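Local structure of neuraminidase (Influenza A virus, 4FVK) at residues A[318-323]-A[345-350]. The protein is a neuraminidase-like tetrameric surface glycoprotein of bat influenza A virus, predicted to remove terminal sialic acid from glycoconjugates. Residues are numbered along the deposited sequence; the frame is centred on the assembly and turned at random.
Sequences NKRTGR and EIEDQT
Arg323 NH1 and Glu345 OE2 form a salt bridge at 2.8 Å. The arginine chain folds at chi3 (47°), which brings NH1 to that oxygen. OE2 lies in the guanidinium plane but is met from above its own carboxylate, the two planes being 70° apart. The extended side chain of Glu345 carries the carboxylate to Arg323, where Glu345 OE1 also takes the Arg323 backbone N at 3.0 Å. Arg323 NH2 is held separately by Ala47 O and Gln271 OE1. In the backbone, Glu345 N donates to Arg323 O at 2.8 Å and almost straight, while Gly322 N hydrogen-bonds to Glu345 O at 3.0 Å, with a minor CA-H contact from Thr321 to the same oxygen. This one residue thus faces both Gly322 and Arg323, as in a beta bulge.

Toward Lys319, Thr321 and Ile346 form an antiparallel non-hydrogen-bonded pair, and beyond it Glu347 N donates to Arg320 O. An extended Arg320 chain meets Glu347 obliquely, Arg320 NH1 forming a salt bridge with Glu347 OE1 at 2.8 Å, the two planes 46° apart. Lys319 runs across the isoleucine, its CE 3.7 Å from Ile346 CG2, to a salt bridge with Asp348 OD1 whose modelled length is doubtfully short.

These strands belong to the propeller blade that strand 23-26 completes. Two arginine-glutamate pairs thus bind the edge strand to its neighbour; less certainly, Lys319 would probably offset the charge of Asp348, beside the zinc ligand Glu358.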
ATOM      1  N   ASN A 318      -3.557  14.638  33.603  1.00 42.15           N
ATOM      2  CA  ASN A 318      -3.184  13.397  34.284  1.00 42.51           C
ATOM      3  C   ASN A 318      -2.267  12.458  33.480  1.00 41.76           C
ATOM      4  O   ASN A 318      -1.422  11.766  34.054  1.00 40.51           O
ATOM      5  CB  ASN A 318      -4.439  12.629  34.706  1.00 44.75           C
ATOM      6  CG  ASN A 318      -5.288  13.397  35.702  1.00 48.18           C
ATOM      7  OD1 ASN A 318      -4.766  14.098  36.578  1.00 49.27           O
ATOM      8  ND2 ASN A 318      -6.604  13.268  35.575  1.00 47.66           N
ATOM      9  N   LYS A 319      -2.440  12.434  32.163  1.00 39.39           N
ATOM     10  CA  LYS A 319      -1.709  11.487  31.322  1.00 40.67           C
ATOM     11  C   LYS A 319      -0.201  11.651  31.454  1.00 37.44           C
ATOM     12  O   LYS A 319       0.311  12.763  31.438  1.00 35.80           O
ATOM     13  CB  LYS A 319      -2.122  11.620  29.854  1.00 37.77           C
ATOM     14  CG  LYS A 319      -1.799  10.397  28.998  1.00 40.20           C
ATOM     15  CD  LYS A 319      -2.915   9.348  29.054  1.00 40.06           C
ATOM     16  CE  LYS A 319      -2.930   8.466  27.794  1.00 39.14           C
ATOM     17  NZ  LYS A 319      -2.583   7.029  28.052  1.00 39.22           N
ATOM     18  N   ARG A 320       0.493  10.528  31.596  1.00 36.82           N
ATOM     19  CA  ARG A 320       1.949  10.509  31.648  1.00 38.06           C
ATOM     20  C   ARG A 320       2.511  10.959  30.298  1.00 34.39           C
ATOM     21  O   ARG A 320       1.991  10.592  29.238  1.00 30.98           O
ATOM     22  CB  ARG A 320       2.451   9.109  32.017  1.00 36.66           C
ATOM     23  CG  ARG A 320       3.889   9.066  32.477  1.00 41.51           C
ATOM     24  CD  ARG A 320       4.227   7.721  33.101  1.00 44.47           C
ATOM     25  NE  ARG A 320       5.445   7.782  33.903  1.00 46.34           N
ATOM     26  CZ  ARG A 320       6.672   7.684  33.404  1.00 48.05           C
ATOM     27  NH1 ARG A 320       6.842   7.527  32.098  1.00 46.99           N
ATOM     28  NH2 ARG A 320       7.728   7.754  34.206  1.00 47.54           N
ATOM     29  N   THR A 321       3.545  11.790  30.340  1.00 29.15           N
ATOM     30  CA  THR A 321       4.101  12.350  29.123  1.00 27.02           C
ATOM     31  C   THR A 321       5.610  12.208  29.151  1.00 27.90           C
ATOM     32  O   THR A 321       6.184  11.862  30.186  1.00 29.40           O
ATOM     33  CB  THR A 321       3.701  13.826  28.924  1.00 28.08           C
ATOM     34  OG1 THR A 321       4.168  14.602  30.026  1.00 28.58           O
ATOM     35  CG2 THR A 321       2.177  13.980  28.814  1.00 28.27           C
ATOM     36  N   GLY A 322       6.251  12.457  28.012  1.00 22.86           N
ATOM     37  CA  GLY A 322       7.684  12.275  27.901  1.00 21.44           C
ATOM     38  C   GLY A 322       8.359  13.339  27.063  1.00 20.75           C
ATOM     39  O   GLY A 322       8.136  14.530  27.260  1.00 19.83           O
ATOM     40  N   ARG A 323       9.201  12.899  26.134  1.00 20.02           N
ATOM     41  CA  ARG A 323       9.997  13.796  25.304  1.00 18.12           C
ATOM     42  C   ARG A 323       9.097  14.691  24.452  1.00 17.83           C
ATOM     43  O   ARG A 323       7.982  14.313  24.103  1.00 17.66           O
ATOM     44  CB  ARG A 323      10.889  12.969  24.352  1.00 17.16           C
ATOM     45  CG  ARG A 323      11.892  12.068  25.009  1.00 17.68           C
ATOM     46  CD  ARG A 323      12.510  11.049  24.045  1.00 16.80           C
ATOM     47  NE  ARG A 323      12.959  11.621  22.774  1.00 16.35           N
ATOM     48  CZ  ARG A 323      12.336  11.459  21.605  1.00 16.17           C
ATOM     49  NH1 ARG A 323      11.210  10.723  21.524  1.00 15.03           N
ATOM     50  NH2 ARG A 323      12.859  12.005  20.500  1.00 14.63           N
ATOM     51  N   GLU A 345       5.657  12.902  23.352  1.00 20.23           N
ATOM     52  CA  GLU A 345       5.364  11.520  23.706  1.00 21.01           C
ATOM     53  C   GLU A 345       4.268  11.401  24.747  1.00 24.35           C
ATOM     54  O   GLU A 345       4.311  12.039  25.802  1.00 24.31           O
ATOM     55  CB  GLU A 345       6.576  10.799  24.235  1.00 20.06           C
ATOM     56  CG  GLU A 345       7.646  10.469  23.224  1.00 21.73           C
ATOM     57  CD  GLU A 345       8.839   9.841  23.912  1.00 22.16           C
ATOM     58  OE1 GLU A 345       8.973  10.075  25.132  1.00 23.53           O
ATOM     59  OE2 GLU A 345       9.638   9.134  23.260  1.00 20.91           O
ATOM     60  N   ILE A 346       3.299  10.545  24.450  1.00 21.61           N
ATOM     61  CA  ILE A 346       2.266  10.199  25.408  1.00 22.83           C
ATOM     62  C   ILE A 346       2.578   8.792  25.887  1.00 23.89           C
ATOM     63  O   ILE A 346       2.878   7.901  25.085  1.00 21.99           O
ATOM     64  CB  ILE A 346       0.869  10.300  24.794  1.00 21.21           C
ATOM     65  CG1 ILE A 346       0.379  11.745  24.839  1.00 26.31           C
ATOM     66  CG2 ILE A 346      -0.121   9.533  25.627  1.00 26.22           C
ATOM     67  CD1 ILE A 346       0.934  12.635  23.814  1.00 25.60           C
ATOM     68  N   GLU A 347       2.552   8.580  27.189  1.00 35.37           N
ATOM     69  CA  GLU A 347       2.981   7.281  27.693  1.00 37.06           C
ATOM     70  C   GLU A 347       1.808   6.413  28.123  1.00 37.91           C
ATOM     71  O   GLU A 347       0.926   6.855  28.847  1.00 40.01           O
ATOM     72  CB  GLU A 347       4.011   7.429  28.809  1.00 39.86           C
ATOM     73  CG  GLU A 347       5.382   6.923  28.405  1.00 44.14           C
ATOM     74  CD  GLU A 347       6.439   8.000  28.463  1.00 43.88           C
ATOM     75  OE1 GLU A 347       6.627   8.578  29.554  1.00 45.74           O
ATOM     76  OE2 GLU A 347       7.074   8.269  27.419  1.00 40.22           O
ATOM     77  N   ASP A 348       1.794   5.178  27.647  1.00 29.63           N
ATOM     78  CA  ASP A 348       0.687   4.283  27.936  1.00 31.82           C
ATOM     79  C   ASP A 348       1.229   2.991  28.516  1.00 31.71           C
ATOM     80  O   ASP A 348       2.224   2.453  28.038  1.00 31.44           O
ATOM     81  CB  ASP A 348      -0.106   3.981  26.662  1.00 29.31           C
ATOM     82  CG  ASP A 348      -0.431   5.236  25.861  1.00 33.43           C
ATOM     83  OD1 ASP A 348      -1.264   6.050  26.329  1.00 31.39           O
ATOM     84  OD2 ASP A 348       0.138   5.400  24.754  1.00 32.02           O
ATOM     85  N   GLN A 349       0.563   2.510  29.554  1.00 31.91           N
ATOM     86  CA  GLN A 349       0.898   1.253  30.187  1.00 31.39           C
ATOM     87  C   GLN A 349       0.213   0.153  29.394  1.00 31.19           C
ATOM     88  O   GLN A 349      -0.941   0.311  28.997  1.00 29.77           O
ATOM     89  CB  GLN A 349       0.365   1.257  31.621  1.00 34.49           C
ATOM     90  CG  GLN A 349       0.910   0.131  32.463  1.00 36.99           C
ATOM     91  CD  GLN A 349       2.419   0.107  32.413  1.00 39.22           C
ATOM     92  OE1 GLN A 349       3.063   1.090  32.781  1.00 39.91           O
ATOM     93  NE2 GLN A 349       2.995  -1.001  31.908  1.00 37.68           N
ATOM     94  N   THR A 350       0.912  -0.947  29.124  1.00 26.29           N
ATOM     95  CA  THR A 350       0.257  -2.057  28.435  1.00 26.01           C
ATOM     96  C   THR A 350       0.130  -3.262  29.343  1.00 26.68           C
ATOM     97  O   THR A 350       0.766  -3.332  30.390  1.00 26.26           O
ATOM     98  CB  THR A 350       0.969  -2.471  27.145  1.00 22.97           C
ATOM     99  OG1 THR A 350       2.248  -3.032  27.461  1.00 25.21           O
ATOM    100  CG2 THR A 350       1.151  -1.279  26.235  1.00 23.50           C
TER